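Local coordinates for protein putative modulator of DNA gyrase (Bacteroides thetaiotaomicron, PDB 1VPB) that is of unproven activity but is probably a metallopeptidase of the PmbA/TldD (U62) family, at residues Val251-Ser256 with Gly427-Leu432; Arg258-Met263 with Ser434-Pro439. All coordinates share one frame; numbering follows the deposited sequence. Where two conformers were deposited one is given.

Interaction 1. Residues Val251-Ser256 with Gly427-Leu432; sequences VDPMNS and GNDPRL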
# COMPACT_ATOMS: atom_id res chain seq x y z
N VAL A 251 -27.57 7.59 -2.75
CA VAL A 251 -26.17 7.58 -2.30
C VAL A 251 -25.73 8.96 -1.85
O VAL A 251 -25.95 9.95 -2.54
CB VAL A 251 -25.23 7.08 -3.40
CG1 VAL A 251 -23.83 6.80 -2.81
CG2 VAL A 251 -25.80 5.85 -4.08
N ASP A 252 -25.08 9.02 -0.68
CA ASP A 252 -24.65 10.30 -0.12
C ASP A 252 -23.39 10.82 -0.78
O ASP A 252 -22.78 10.10 -1.56
CB ASP A 252 -24.56 10.24 1.41
CG ASP A 252 -23.53 9.25 1.92
OD1 ASP A 252 -22.57 8.92 1.19
OD2 ASP A 252 -23.64 8.79 3.09
N PRO A 253 -23.05 12.08 -0.55
CA PRO A 253 -21.91 12.68 -1.17
C PRO A 253 -20.61 12.08 -0.63
O PRO A 253 -19.59 12.08 -1.31
CB PRO A 253 -22.03 14.15 -0.75
CG PRO A 253 -23.39 14.34 -0.39
CD PRO A 253 -23.79 13.05 0.27
N MET A 254 -20.64 11.59 0.60
CA MET A 254 -19.45 10.90 1.11
C MET A 254 -19.11 9.70 0.18
O MET A 254 -17.92 9.39 0.06
CB MET A 254 -19.66 10.52 2.59
CG MET A 254 -18.43 10.03 3.31
SD MET A 254 -16.92 11.07 3.14
CE MET A 254 -17.24 12.49 4.15
N ASN A 255 -20.13 9.10 -0.52
CA ASN A 255 -20.02 7.84 -1.32
C ASN A 255 -20.40 7.81 -2.82
O ASN A 255 -20.14 6.82 -3.49
CB ASN A 255 -20.88 6.76 -0.65
CG ASN A 255 -20.30 6.30 0.65
OD1 ASN A 255 -19.40 5.46 0.66
ND2 ASN A 255 -20.77 6.87 1.74
N SER A 256 -20.95 8.91 -3.31
CA SER A 256 -21.43 9.01 -4.68
C SER A 256 -20.30 8.87 -5.70
O SER A 256 -20.48 8.37 -6.80
CB SER A 256 -22.10 10.38 -4.87
OG SER A 256 -21.30 11.47 -4.42
N GLY A 427 -28.15 15.76 -6.38
CA GLY A 427 -28.33 16.75 -5.28
C GLY A 427 -27.61 18.04 -5.58
O GLY A 427 -26.99 18.19 -6.64
N ASN A 428 -27.74 18.96 -4.64
CA ASN A 428 -27.02 20.22 -4.64
C ASN A 428 -25.88 20.26 -3.61
O ASN A 428 -25.42 21.34 -3.18
CB ASN A 428 -28.05 21.33 -4.37
CG ASN A 428 -28.73 21.17 -3.03
OD1 ASN A 428 -28.27 20.41 -2.13
ND2 ASN A 428 -29.83 21.91 -2.84
N ASP A 429 -25.38 19.09 -3.24
CA ASP A 429 -24.53 18.94 -2.09
C ASP A 429 -23.17 18.22 -2.34
O ASP A 429 -22.80 17.33 -1.54
CB ASP A 429 -25.32 18.25 -0.97
CG ASP A 429 -25.88 16.90 -1.38
OD1 ASP A 429 -25.83 16.56 -2.60
OD2 ASP A 429 -26.36 16.11 -0.53
N PRO A 430 -22.45 18.59 -3.41
CA PRO A 430 -21.14 18.02 -3.67
C PRO A 430 -20.17 18.40 -2.56
O PRO A 430 -20.35 19.46 -1.95
CB PRO A 430 -20.71 18.70 -4.96
CG PRO A 430 -21.49 19.92 -5.05
CD PRO A 430 -22.78 19.62 -4.39
N ARG A 431 -19.17 17.58 -2.30
CA ARG A 431 -18.07 17.93 -1.39
C ARG A 431 -17.05 18.75 -2.17
O ARG A 431 -16.28 18.22 -2.95
CB ARG A 431 -17.42 16.66 -0.83
CG ARG A 431 -18.38 15.84 0.02
CD ARG A 431 -17.73 14.69 0.87
NE ARG A 431 -16.70 15.02 1.89
CZ ARG A 431 -16.83 15.85 2.96
NH1 ARG A 431 -17.94 16.55 3.17
NH2 ARG A 431 -15.80 16.00 3.82
N LEU A 432 -17.07 20.05 -1.98
CA LEU A 432 -16.19 20.93 -2.76
C LEU A 432 -14.71 20.84 -2.43
O LEU A 432 -13.88 21.29 -3.23
CB LEU A 432 -16.66 22.36 -2.66
CG LEU A 432 -18.10 22.61 -3.12
CD1 LEU A 432 -18.48 24.07 -2.92
CD2 LEU A 432 -18.31 22.17 -4.55
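Pro253 meets Asp429 with the outer corner of its ring: CG lies 3.3 Å from the backbone O of Asp429 and 3.5 Å from its carboxylate atom OD2. The two side chains cross at about a right angle, and the touch is one of van der Waals contact. Asp429 holds CG between its backbone N and carbonyl carbon (chi1 58°), which leaves OD2 beside the ring while the same oxygen is hydrogen-bonded to Ser440 OG. Beyond it Arg431 runs alongside the same ring, its CG 4.1 Å from Pro253 CB. A bend at chi3 (60°) then presents the guanidinium group to Met254, whose own chain folds at chi2 and chi3. Met254 CE rests over one face of that group, 3.4 Å from Arg431 NE and set off from the centre of the group. Exchanging Arg431 for an alanine would probably leave the Met254 methyl without the flat surface it rests on and end the cation-pi pairing with Tyr211. Behind the contact Asn255 ND2 donates to the syn lone pair of Asp252 OD1 at 2.8 Å, a bond that closes the turn on itself. This turn leads from strand 245-251 into helix 256-265, and the opposing loop follows strand 423-426; strand 207-214 lies alongside, supplying Trp210 and Tyr211 to both Met254 and Arg431.

Interaction 2. Residues Arg258-Met263 with Ser434-Pro439; sequences RLLSPM and SSWRIP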
# COMPACT_ATOMS: atom_id res chain seq x y z
N ARG A 258 -17.76 6.94 -5.48
CA ARG A 258 -17.43 5.50 -5.58
C ARG A 258 -18.03 4.81 -6.81
O ARG A 258 -17.33 4.08 -7.52
CB ARG A 258 -17.85 4.75 -4.30
CG ARG A 258 -17.16 3.35 -4.11
CD ARG A 258 -17.82 2.06 -4.73
NE ARG A 258 -16.78 1.11 -5.18
CZ ARG A 258 -16.45 -0.05 -4.60
NH1 ARG A 258 -17.05 -0.54 -3.51
NH2 ARG A 258 -15.46 -0.75 -5.15
N LEU A 259 -19.33 5.01 -7.06
CA LEU A 259 -19.95 4.41 -8.24
C LEU A 259 -19.50 5.04 -9.58
O LEU A 259 -19.63 4.39 -10.64
CB LEU A 259 -21.48 4.50 -8.10
CG LEU A 259 -22.05 3.66 -6.97
CD1 LEU A 259 -23.53 4.02 -6.77
CD2 LEU A 259 -21.86 2.17 -7.31
N LEU A 260 -19.00 6.28 -9.55
CA LEU A 260 -18.54 6.96 -10.72
C LEU A 260 -17.14 6.54 -11.10
O LEU A 260 -16.77 6.47 -12.28
CB LEU A 260 -18.54 8.47 -10.51
CG LEU A 260 -18.21 9.31 -11.72
CD1 LEU A 260 -19.18 9.12 -12.87
CD2 LEU A 260 -18.20 10.77 -11.32
N SER A 261 -16.37 6.24 -10.08
CA SER A 261 -14.94 5.90 -10.25
C SER A 261 -14.66 4.85 -11.34
O SER A 261 -13.84 5.11 -12.20
CB SER A 261 -14.36 5.44 -8.91
OG SER A 261 -12.98 5.26 -9.07
N PRO A 262 -15.34 3.71 -11.37
CA PRO A 262 -15.08 2.73 -12.42
C PRO A 262 -15.44 3.19 -13.81
O PRO A 262 -14.85 2.70 -14.79
CB PRO A 262 -15.87 1.52 -12.00
CG PRO A 262 -16.81 1.95 -10.99
CD PRO A 262 -16.29 3.18 -10.36
N MET A 263 -16.36 4.14 -13.92
CA MET A 263 -16.67 4.70 -15.23
C MET A 263 -15.48 5.52 -15.69
O MET A 263 -15.08 5.49 -16.86
CB MET A 263 -17.90 5.60 -15.14
CG MET A 263 -19.18 4.88 -14.74
SD MET A 263 -19.94 3.85 -16.01
CE MET A 263 -20.66 5.00 -17.09
N SER A 434 -13.10 18.14 -2.31
CA SER A 434 -12.62 17.00 -3.08
C SER A 434 -12.38 17.42 -4.54
O SER A 434 -13.06 18.25 -5.03
CB SER A 434 -13.72 15.91 -3.08
OG SER A 434 -13.27 14.78 -3.80
N SER A 435 -11.45 16.78 -5.22
CA SER A 435 -11.37 16.88 -6.68
C SER A 435 -12.50 16.20 -7.45
O SER A 435 -12.65 16.43 -8.66
CB SER A 435 -10.02 16.40 -7.19
OG SER A 435 -9.89 15.01 -6.90
N TRP A 436 -13.28 15.37 -6.73
CA TRP A 436 -14.53 14.73 -7.19
C TRP A 436 -15.70 15.57 -6.61
O TRP A 436 -16.02 15.40 -5.44
CB TRP A 436 -14.64 13.31 -6.61
CG TRP A 436 -13.56 12.35 -7.09
CD1 TRP A 436 -12.27 12.26 -6.65
CD2 TRP A 436 -13.70 11.36 -8.11
NE1 TRP A 436 -11.59 11.28 -7.35
CE2 TRP A 436 -12.45 10.71 -8.25
CE3 TRP A 436 -14.75 10.96 -8.95
CZ2 TRP A 436 -12.24 9.69 -9.18
CZ3 TRP A 436 -14.54 9.93 -9.85
CH2 TRP A 436 -13.29 9.31 -9.96
N ARG A 437 -16.29 16.48 -7.38
CA ARG A 437 -17.40 17.29 -6.85
C ARG A 437 -18.70 16.65 -7.34
O ARG A 437 -19.31 17.08 -8.33
CB ARG A 437 -17.21 18.69 -7.40
CG ARG A 437 -16.01 19.43 -6.86
CD ARG A 437 -15.91 20.84 -7.35
NE ARG A 437 -14.81 21.50 -6.65
CZ ARG A 437 -14.72 22.80 -6.45
NH1 ARG A 437 -15.64 23.62 -6.92
NH2 ARG A 437 -13.67 23.28 -5.80
N ILE A 438 -19.10 15.61 -6.64
CA ILE A 438 -20.23 14.78 -6.99
C ILE A 438 -21.25 14.85 -5.85
O ILE A 438 -20.92 14.49 -4.71
CB ILE A 438 -19.80 13.30 -7.15
CG1 ILE A 438 -18.52 13.19 -8.02
CG2 ILE A 438 -20.92 12.48 -7.68
CD1 ILE A 438 -18.56 13.77 -9.37
N PRO A 439 -22.47 15.30 -6.14
CA PRO A 439 -23.50 15.43 -5.11
C PRO A 439 -24.10 14.06 -4.77
O PRO A 439 -23.69 13.02 -5.35
CB PRO A 439 -24.55 16.32 -5.80
CG PRO A 439 -24.49 15.92 -7.18
CD PRO A 439 -22.99 15.69 -7.47
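Ser434 OG accepts a hydrogen bond from the backbone N of Trp436 at 3.0 Å (N-H...O angle 154°), an ST turn that leads into the short strand 436-437. From there the indole reaches across to helix 256-265, with CG anti to the carbonyl carbon. The six-membered end of the ring does the touching, in the one of two modelled conformers described here. Leu260 CD2 comes to its edge, near the ring plane, 4.0 Å from Trp436 CZ3, while the helix backbone approaches obliquely through Ser261 CA, 3.8 Å from Trp436 CH2. The firmer contact is with Ile438: CD2 of Leu260 lies 3.6 Å from Ile438 CD1, so one branch of Leu260 serves both partners. With CG anti to the backbone N (chi1 -174°) and chi2 at 61°, CD2 is the branch that meets them. Trp420 of helix 416-421 touches Leu260 as well, and Leu352 and Met354 of strand 352-354 lie against Trp436 and Ile438, respectively. No hydrogen bond joins residues 258-263 to 434-439; that link is made one turn earlier, by Ser256. Here the attachment is apolar, made by methyl groups, the indole and the backbone carbon of Ser261, while the Ser434 bond shapes the turn preceding the strand.

How the interactions relate
From the N terminus, the chain passes first through 251-256, the turn after strand 245-251, and directly into the helix carrying 258-263. About 170 residues later it returns through 427-432 and then 434-439. Each contact thus closes a long loop within the C-terminal family region, and the two loops cross, because their segments alternate along the chain. Their centres lie about 9 Å apart. Ser256 joins them: in the conformer modelled here its OG hydrogen-bonds to Ile438 O and, weakly, to Pro439 O. Interaction 1 holds the turn before helix 256-265, and interaction 2 the middle of that helix, to the returning chain beside strand 352-354.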